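Local coordinates for galactonate dehydratase (Zobellia galactanivorans, PDB 5OLC), which belongs to the mandelate racemase/muconate lactonizing branch of the enolase superfamily and is an enzyme joining an N-terminal domain to a barrel-like C-terminal domain, at residues L162-G167 and P195-M200; T285-I290 and V316-N321; G307-I312 and H352-E357. All coordinates share one frame; numbering follows the deposited sequence.

Contact 1: L162-G167 and P195-M200; sequences LYKSQG and PDMRLM
Y163 meets M197 through its root, CB lying 4.4 Å from M197 CE, while its flat ring leads away into the interior; the side chain also packs on T171, A141 and R340. A large aromatic residue suits this buried place between helix 154-165 and strands 136-142 and 170-174. The other half of the contact is K164, whose CB sits 4.1 Å from M197 SD. The flexible, unbranched M197 reaches across with CG anti to its backbone N (chi1 -159°) and the rest of the chain extended, which carries the sulfur and terminal methyl to the helix surface. This is barrel architecture: helix 154-165 lies against the loop entering strand 198-202, which pairs in parallel with strand 170-174 and is linked to it through helix 179-193. After the helix, G167 closes a Schellman motif with positive phi (98°), a conformation suited to glycine. K164 is extended until a bend at its last torsion, and its NZ donates a hydrogen bond to I193 O. The carboxylate of D196 carries the opposite charge but stays apart, with OD2 4.9 Å from K164 NZ, so any attraction is probably long-range.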
loop_
_atom_site.group_PDB
_atom_site.type_symbol
_atom_site.label_atom_id
_atom_site.label_comp_id
_atom_site.label_asym_id
_atom_site.label_seq_id
_atom_site.Cartn_x
_atom_site.Cartn_y
_atom_site.Cartn_z
ATOM N N LEU A 162 -4.933 45.860 20.776
ATOM C CA LEU A 162 -5.941 46.625 20.041
ATOM C C LEU A 162 -7.055 45.676 19.578
ATOM O O LEU A 162 -8.234 45.981 19.788
ATOM C CB LEU A 162 -5.287 47.351 18.834
ATOM C CG LEU A 162 -6.209 47.891 17.712
ATOM C CD1 LEU A 162 -6.830 49.223 18.076
ATOM C CD2 LEU A 162 -5.455 48.032 16.413
ATOM N N TYR A 163 -6.670 44.515 18.981
ATOM C CA TYR A 163 -7.596 43.495 18.486
ATOM C C TYR A 163 -8.456 42.902 19.599
ATOM O O TYR A 163 -9.666 42.769 19.406
ATOM C CB TYR A 163 -6.863 42.396 17.711
ATOM C CG TYR A 163 -6.127 42.857 16.472
ATOM C CD1 TYR A 163 -6.630 43.883 15.677
ATOM C CD2 TYR A 163 -4.975 42.205 16.040
ATOM C CE1 TYR A 163 -5.966 44.295 14.523
ATOM C CE2 TYR A 163 -4.316 42.594 14.873
ATOM C CZ TYR A 163 -4.817 43.638 14.117
ATOM O OH TYR A 163 -4.166 44.029 12.976
ATOM N N LYS A 164 -7.848 42.578 20.770
ATOM C CA LYS A 164 -8.562 42.042 21.941
ATOM C C LYS A 164 -9.607 43.064 22.419
ATOM O O LYS A 164 -10.739 42.680 22.714
ATOM C CB LYS A 164 -7.584 41.684 23.075
ATOM C CG LYS A 164 -8.214 40.808 24.147
ATOM C CD LYS A 164 -7.308 40.607 25.356
ATOM C CE LYS A 164 -8.042 39.968 26.521
ATOM N NZ LYS A 164 -8.267 38.502 26.334
ATOM N N SER A 165 -9.223 44.367 22.435
ATOM C CA SER A 165 -10.064 45.510 22.811
ATOM C C SER A 165 -11.197 45.720 21.806
ATOM O O SER A 165 -12.298 46.113 22.198
ATOM C CB SER A 165 -9.223 46.776 22.902
ATOM O OG SER A 165 -8.146 46.598 23.806
ATOM N N GLN A 166 -10.931 45.432 20.517
ATOM C CA GLN A 166 -11.896 45.540 19.415
ATOM C C GLN A 166 -12.951 44.411 19.410
ATOM O O GLN A 166 -13.833 44.398 18.541
ATOM C CB GLN A 166 -11.174 45.639 18.059
ATOM C CG GLN A 166 -10.653 47.030 17.762
ATOM C CD GLN A 166 -10.232 47.184 16.326
ATOM O OE1 GLN A 166 -9.056 47.055 15.982
ATOM N NE2 GLN A 166 -11.179 47.509 15.460
ATOM N N GLY A 167 -12.847 43.490 20.374
ATOM C CA GLY A 167 -13.776 42.378 20.553
ATOM C C GLY A 167 -13.364 41.025 19.992
ATOM O O GLY A 167 -13.978 40.015 20.349
ATOM N N PRO A 195 -5.054 34.106 28.414
ATOM C CA PRO A 195 -5.404 32.746 27.982
ATOM C C PRO A 195 -6.718 32.592 27.203
ATOM O O PRO A 195 -6.883 31.595 26.492
ATOM C CB PRO A 195 -5.445 31.973 29.301
ATOM C CG PRO A 195 -5.802 32.991 30.336
ATOM C CD PRO A 195 -5.510 34.362 29.797
ATOM N N ASP A 196 -7.648 33.549 27.355
ATOM C CA ASP A 196 -8.983 33.495 26.765
ATOM C C ASP A 196 -9.034 33.684 25.247
ATOM O O ASP A 196 -9.924 33.119 24.603
ATOM C CB ASP A 196 -9.910 34.492 27.468
ATOM C CG ASP A 196 -9.974 34.280 28.964
ATOM O OD1 ASP A 196 -10.359 33.169 29.391
ATOM O OD2 ASP A 196 -9.614 35.214 29.710
ATOM N N MET A 197 -8.108 34.469 24.676
ATOM C CA MET A 197 -8.109 34.717 23.232
ATOM C C MET A 197 -7.299 33.659 22.478
ATOM O O MET A 197 -6.192 33.319 22.911
ATOM C CB MET A 197 -7.585 36.131 22.930
ATOM C CG MET A 197 -8.003 36.648 21.581
ATOM S SD MET A 197 -7.078 38.126 21.118
ATOM C CE MET A 197 -7.812 38.481 19.562
ATOM N N ARG A 198 -7.849 33.146 21.347
ATOM C CA ARG A 198 -7.173 32.156 20.491
ATOM C C ARG A 198 -6.051 32.825 19.688
ATOM O O ARG A 198 -6.170 33.991 19.305
ATOM C CB ARG A 198 -8.154 31.480 19.523
ATOM C CG ARG A 198 -9.093 30.470 20.154
ATOM C CD ARG A 198 -9.932 29.711 19.119
ATOM N NE ARG A 198 -10.621 30.560 18.137
ATOM C CZ ARG A 198 -11.778 31.178 18.349
ATOM N NH1 ARG A 198 -12.383 31.087 19.528
ATOM N NH2 ARG A 198 -12.324 31.925 17.394
ATOM N N LEU A 199 -4.976 32.086 19.422
ATOM C CA LEU A 199 -3.822 32.597 18.695
ATOM C C LEU A 199 -3.289 31.543 17.709
ATOM O O LEU A 199 -3.094 30.390 18.093
ATOM C CB LEU A 199 -2.748 33.035 19.720
ATOM C CG LEU A 199 -1.396 33.525 19.211
ATOM C CD1 LEU A 199 -1.500 34.916 18.599
ATOM C CD2 LEU A 199 -0.399 33.551 20.334
ATOM N N MET A 200 -3.066 31.946 16.440
ATOM C CA MET A 200 -2.556 31.071 15.370
ATOM C C MET A 200 -1.259 31.632 14.777
ATOM O O MET A 200 -1.105 32.850 14.713
ATOM C CB MET A 200 -3.596 30.886 14.246
ATOM C CG MET A 200 -4.900 30.263 14.693
ATOM S SD MET A 200 -6.093 31.440 15.386
ATOM C CE MET A 200 -6.646 32.201 13.956
#

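Contact 2: T285-I290 and V316-N321; sequences TEVKKI and VHLVAN
K288 NZ forms a salt bridge with E83 OE1 of the second subunit and also comes close to the side-chain amide of N321, whose orientation is doubtful, so that the kind of contact stays undecided. Both helices belong to the barrel-like domain: helix 283-296 is followed by the short strand 300-301 and then by helix 309-321, so the pair are successive helices of a beta/alpha barrel. Their short segments run nearly the same way, at 28° to each other, with axes 11.2 Å apart. That is a fairly wide spacing, and side chains of some reach are needed to bridge it.

L318 does so from its helix, with CG anti to the backbone N (chi1 -168°), presenting its two methyls to V287. V287 CG1 is 3.7 Å from L318 CD2 and equally 3.7 Å from L318 CD1, so the single methyl CG1 of the valine sits against both methyls of the leucine. A compact apolar valine suits this buried place between L318 and helix 278-281, where it also touches I278 and A281. One turn further along helix 309-321, N321 crosses K288 at about a right angle, and its backbone O accepts a hydrogen bond from K133 NZ. The lysine is bent at its second and third side-chain torsions, and its long aliphatic part carries the charge from the helix to the subunit boundary. Beside it, L318 CD1 also lies 4.1 Å from the backbone N of K288.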
loop_
_atom_site.group_PDB
_atom_site.type_symbol
_atom_site.label_atom_id
_atom_site.label_comp_id
_atom_site.label_asym_id
_atom_site.label_seq_id
_atom_site.Cartn_x
_atom_site.Cartn_y
_atom_site.Cartn_z
ATOM N N THR A 285 -17.865 28.730 -7.060
ATOM C CA THR A 285 -18.245 27.457 -7.662
ATOM C C THR A 285 -17.276 26.398 -7.253
ATOM O O THR A 285 -17.725 25.372 -6.788
ATOM C CB THR A 285 -18.316 27.577 -9.191
ATOM O OG1 THR A 285 -19.226 28.616 -9.539
ATOM C CG2 THR A 285 -18.673 26.250 -9.890
ATOM N N GLU A 286 -15.957 26.616 -7.407
ATOM C CA GLU A 286 -14.998 25.568 -7.054
ATOM C C GLU A 286 -14.771 25.445 -5.583
ATOM O O GLU A 286 -14.762 24.310 -5.138
ATOM C CB GLU A 286 -13.669 25.646 -7.798
ATOM C CG GLU A 286 -13.052 24.269 -8.031
ATOM C CD GLU A 286 -13.601 23.467 -9.200
ATOM O OE1 GLU A 286 -14.750 23.724 -9.629
ATOM O OE2 GLU A 286 -12.870 22.578 -9.694
ATOM N N VAL A 287 -14.642 26.554 -4.799
ATOM C CA VAL A 287 -14.482 26.417 -3.340
ATOM C C VAL A 287 -15.666 25.657 -2.742
ATOM O O VAL A 287 -15.464 24.888 -1.805
ATOM C CB VAL A 287 -14.159 27.717 -2.597
ATOM C CG1 VAL A 287 -14.112 27.489 -1.086
ATOM C CG2 VAL A 287 -12.827 28.267 -3.079
ATOM N N LYS A 288 -16.873 25.772 -3.345
ATOM C CA LYS A 288 -18.034 24.969 -2.901
ATOM C C LYS A 288 -17.791 23.483 -3.208
ATOM O O LYS A 288 -18.107 22.631 -2.380
ATOM C CB LYS A 288 -19.347 25.421 -3.568
ATOM C CG LYS A 288 -20.500 25.696 -2.589
ATOM C CD LYS A 288 -20.969 24.479 -1.770
ATOM C CE LYS A 288 -22.450 24.517 -1.487
ATOM N NZ LYS A 288 -22.833 23.527 -0.444
ATOM N N LYS A 289 -17.210 23.179 -4.384
ATOM C CA LYS A 289 -16.917 21.789 -4.760
ATOM C C LYS A 289 -15.819 21.211 -3.858
ATOM O O LYS A 289 -15.940 20.078 -3.372
ATOM C CB LYS A 289 -16.623 21.657 -6.260
ATOM C CG LYS A 289 -17.843 21.976 -7.131
ATOM C CD LYS A 289 -17.542 21.566 -8.580
ATOM C CE LYS A 289 -18.736 21.194 -9.423
ATOM N NZ LYS A 289 -19.612 22.352 -9.637
ATOM N N ILE A 290 -14.815 22.050 -3.533
ATOM C CA ILE A 290 -13.744 21.753 -2.569
ATOM C C ILE A 290 -14.398 21.530 -1.166
ATOM O O ILE A 290 -13.959 20.652 -0.435
ATOM C CB ILE A 290 -12.674 22.884 -2.546
ATOM C CG1 ILE A 290 -11.926 22.958 -3.885
ATOM C CG2 ILE A 290 -11.695 22.725 -1.356
ATOM C CD1 ILE A 290 -11.085 24.249 -4.085
ATOM N N VAL A 316 -17.575 35.582 3.457
ATOM C CA VAL A 316 -18.717 35.756 4.375
ATOM C C VAL A 316 -19.831 34.805 3.939
ATOM O O VAL A 316 -20.329 34.024 4.748
ATOM C CB VAL A 316 -19.271 37.210 4.459
ATOM C CG1 VAL A 316 -20.329 37.321 5.545
ATOM C CG2 VAL A 316 -18.170 38.238 4.680
ATOM N N HIS A 317 -20.172 34.850 2.649
ATOM C CA HIS A 317 -21.210 34.025 2.067
ATOM C C HIS A 317 -20.829 32.556 1.995
ATOM O O HIS A 317 -21.710 31.718 2.130
ATOM C CB HIS A 317 -21.656 34.591 0.722
ATOM C CG HIS A 317 -22.459 35.841 0.903
ATOM N ND1 HIS A 317 -23.843 35.808 0.935
ATOM C CD2 HIS A 317 -22.050 37.100 1.194
ATOM C CE1 HIS A 317 -24.230 37.055 1.178
ATOM N NE2 HIS A 317 -23.186 37.868 1.341
ATOM N N LEU A 318 -19.527 32.226 1.863
ATOM C CA LEU A 318 -19.138 30.809 1.844
ATOM C C LEU A 318 -19.183 30.175 3.238
ATOM O O LEU A 318 -19.813 29.120 3.369
ATOM C CB LEU A 318 -17.808 30.546 1.146
ATOM C CG LEU A 318 -17.556 29.064 0.879
ATOM C CD1 LEU A 318 -17.537 28.742 -0.606
ATOM C CD2 LEU A 318 -16.326 28.580 1.625
ATOM N N VAL A 319 -18.566 30.808 4.278
ATOM C CA VAL A 319 -18.596 30.232 5.638
ATOM C C VAL A 319 -20.056 30.217 6.191
ATOM O O VAL A 319 -20.399 29.330 6.982
ATOM C CB VAL A 319 -17.549 30.770 6.665
ATOM C CG1 VAL A 319 -16.344 31.421 5.988
ATOM C CG2 VAL A 319 -18.157 31.676 7.722
ATOM N N ALA A 320 -20.925 31.134 5.711
ATOM C CA ALA A 320 -22.331 31.130 6.096
ATOM C C ALA A 320 -22.950 29.797 5.647
ATOM O O ALA A 320 -23.560 29.127 6.470
ATOM C CB ALA A 320 -23.067 32.304 5.469
ATOM N N ASN A 321 -22.705 29.375 4.385
ATOM C CA ASN A 321 -23.199 28.143 3.764
ATOM C C ASN A 321 -22.446 26.880 4.216
ATOM O O ASN A 321 -22.940 25.765 4.016
ATOM C CB ASN A 321 -23.137 28.274 2.255
ATOM C CG ASN A 321 -23.913 27.220 1.522
ATOM O OD1 ASN A 321 -25.114 27.360 1.257
ATOM N ND2 ASN A 321 -23.240 26.140 1.196
#

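Contact 3: G307-I312 and H352-E357; sequences GTWIAI and HKIKLE
W309 and H352 form a face-to-face stack, the tightly packed part of this contact: the centroid of the six-membered indole ring is 3.9 Å from that of the imidazole, and the planes are inclined by 27°. H352 CD2 lies over the middle of the indole, 3.3 Å from W309 CE2. The histidine's CB adds an off-centre CH-pi contact, 4.2 Å from the centroid of the five-membered ring. On the opposite face of the indole, nearer its rim, is I312 CD1 from the next turn of the same helix, so the large flat tryptophan is held between an aromatic and an aliphatic partner. I354 joins obliquely, its CD1 3.5 Å from W309 CZ3, and brings an apolar branch to the carbon end of the indole.

H352 sets its ring over the indole face with CG between its own backbone N and carbonyl carbon (chi1 69°), while I354 O lies in the imidazole plane at its edge. The bond from H352 ND1 to I354 O, at 3.2 Å, is weak and well bent. A planar group with a polar rim suits this place, stacking by its face while offering N-H at its edge. The looser side begins here: H352 is only partly buried and K353 is exposed, whereas W309 is buried, its NE1 weakly hydrogen-bonded to D347 OD1.

The contact sits where the two domains of the enolase-type fold meet. At the start of helix 309-321, N-cap T308 touches I39 and I41, and I310 touches W53 and E55, all in the antiparallel sheet 11-22, 36-46, 51-56; W309 N bonds T350 OG1 of strand 350-357.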
loop_
_atom_site.group_PDB
_atom_site.type_symbol
_atom_site.label_atom_id
_atom_site.label_comp_id
_atom_site.label_asym_id
_atom_site.label_seq_id
_atom_site.Cartn_x
_atom_site.Cartn_y
_atom_site.Cartn_z
ATOM N N GLY A 307 -7.730 40.304 0.430
ATOM C CA GLY A 307 -8.019 41.278 -0.616
ATOM C C GLY A 307 -8.933 42.401 -0.179
ATOM O O GLY A 307 -8.817 42.898 0.949
ATOM N N THR A 308 -9.841 42.823 -1.084
ATOM C CA THR A 308 -10.809 43.888 -0.795
ATOM C C THR A 308 -12.079 43.251 -0.220
ATOM O O THR A 308 -12.092 42.045 0.038
ATOM C CB THR A 308 -11.101 44.760 -2.035
ATOM O OG1 THR A 308 -11.940 44.050 -2.935
ATOM C CG2 THR A 308 -9.863 45.257 -2.740
ATOM N N TRP A 309 -13.150 44.033 -0.033
ATOM C CA TRP A 309 -14.389 43.474 0.480
ATOM C C TRP A 309 -15.099 42.626 -0.557
ATOM O O TRP A 309 -15.991 41.879 -0.162
ATOM C CB TRP A 309 -15.314 44.533 1.079
ATOM C CG TRP A 309 -14.748 45.202 2.289
ATOM C CD1 TRP A 309 -14.074 46.387 2.322
ATOM C CD2 TRP A 309 -14.799 44.729 3.644
ATOM N NE1 TRP A 309 -13.695 46.683 3.616
ATOM C CE2 TRP A 309 -14.118 45.675 4.446
ATOM C CE3 TRP A 309 -15.373 43.610 4.265
ATOM C CZ2 TRP A 309 -13.992 45.535 5.833
ATOM C CZ3 TRP A 309 -15.248 43.473 5.643
ATOM C CH2 TRP A 309 -14.567 44.428 6.411
ATOM N N ILE A 310 -14.697 42.683 -1.865
ATOM C CA ILE A 310 -15.287 41.786 -2.876
ATOM C C ILE A 310 -14.922 40.356 -2.472
ATOM O O ILE A 310 -15.807 39.508 -2.414
ATOM C CB ILE A 310 -14.903 42.086 -4.353
ATOM C CG1 ILE A 310 -15.400 43.475 -4.779
ATOM C CG2 ILE A 310 -15.502 41.022 -5.262
ATOM C CD1 ILE A 310 -14.757 44.038 -5.954
ATOM N N ALA A 311 -13.621 40.135 -2.124
ATOM C CA ALA A 311 -13.017 38.900 -1.626
ATOM C C ALA A 311 -13.571 38.518 -0.257
ATOM O O ALA A 311 -13.960 37.354 -0.075
ATOM C CB ALA A 311 -11.525 39.068 -1.508
ATOM N N ILE A 312 -13.589 39.473 0.721
ATOM C CA ILE A 312 -14.107 39.181 2.063
ATOM C C ILE A 312 -15.573 38.744 1.986
ATOM O O ILE A 312 -15.918 37.726 2.580
ATOM C CB ILE A 312 -13.852 40.308 3.083
ATOM C CG1 ILE A 312 -12.359 40.617 3.171
ATOM C CG2 ILE A 312 -14.421 39.956 4.474
ATOM C CD1 ILE A 312 -12.013 42.097 3.378
ATOM N N HIS A 352 -18.733 47.891 1.516
ATOM C CA HIS A 352 -19.420 46.751 2.100
ATOM C C HIS A 352 -20.648 47.201 2.916
ATOM O O HIS A 352 -20.706 48.339 3.387
ATOM C CB HIS A 352 -18.445 45.925 2.958
ATOM C CG HIS A 352 -17.977 46.602 4.214
ATOM N ND1 HIS A 352 -18.590 46.368 5.430
ATOM C CD2 HIS A 352 -16.944 47.451 4.406
ATOM C CE1 HIS A 352 -17.916 47.078 6.318
ATOM N NE2 HIS A 352 -16.921 47.749 5.750
ATOM N N LYS A 353 -21.621 46.298 3.076
ATOM C CA LYS A 353 -22.834 46.539 3.856
ATOM C C LYS A 353 -22.758 45.810 5.224
ATOM O O LYS A 353 -23.435 46.211 6.178
ATOM C CB LYS A 353 -24.077 46.065 3.063
ATOM C CG LYS A 353 -24.713 47.128 2.152
ATOM C CD LYS A 353 -24.028 47.266 0.778
ATOM C CE LYS A 353 -25.016 47.287 -0.365
ATOM N NZ LYS A 353 -24.372 47.693 -1.636
ATOM N N ILE A 354 -21.915 44.751 5.302
ATOM C CA ILE A 354 -21.717 43.851 6.447
ATOM C C ILE A 354 -21.376 44.623 7.759
ATOM O O ILE A 354 -20.775 45.701 7.722
ATOM C CB ILE A 354 -20.703 42.697 6.111
ATOM C CG1 ILE A 354 -19.237 43.096 6.321
ATOM C CG2 ILE A 354 -20.918 42.133 4.687
ATOM C CD1 ILE A 354 -18.298 41.929 6.447
ATOM N N LYS A 355 -21.811 44.064 8.902
ATOM C CA LYS A 355 -21.650 44.658 10.227
ATOM C C LYS A 355 -20.812 43.810 11.181
ATOM O O LYS A 355 -21.069 42.617 11.337
ATOM C CB LYS A 355 -23.030 44.919 10.849
ATOM N N LEU A 356 -19.839 44.447 11.858
ATOM C CA LEU A 356 -18.971 43.785 12.836
ATOM C C LEU A 356 -18.930 44.539 14.158
ATOM O O LEU A 356 -18.420 45.661 14.212
ATOM C CB LEU A 356 -17.543 43.581 12.290
ATOM C CG LEU A 356 -16.595 42.809 13.219
ATOM C CD1 LEU A 356 -15.907 41.694 12.490
ATOM C CD2 LEU A 356 -15.585 43.733 13.901
ATOM N N GLU A 357 -19.403 43.898 15.230
ATOM C CA GLU A 357 -19.388 44.479 16.569
ATOM C C GLU A 357 -19.095 43.419 17.632
ATOM O O GLU A 357 -19.826 42.433 17.764
ATOM C CB GLU A 357 -20.675 45.275 16.860
ATOM C CG GLU A 357 -20.504 46.780 16.705
ATOM C CD GLU A 357 -21.584 47.505 15.923
ATOM O OE1 GLU A 357 -21.236 48.151 14.906
ATOM O OE2 GLU A 357 -22.767 47.445 16.330
#

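How the contacts relate
All three contacts fall within the enolase C-terminal domain-like range. Contact 1 comes first and is complete before the others begin; contacts 2 and 3 then alternate along the chain, in the order 285-290, 307-312, 316-321, 352-357. These two share helix 309-321, contact 3 using its start and contact 2 its end. Their centres are 16 Å apart, and they meet where V316 CG2 lies 4.1 Å from I354 CD1. Contact 1 stands further off, its centre about 26 Å from that of contact 2 and 20 Å from that of contact 3, yet contacts 1 and 3 reach the same mixed sheet. In one barrel-like domain, contact 1 sets a helix against a strand's entry loop, contact 2 joins successive helices, and contact 3 sets a helix start against strand 350-357.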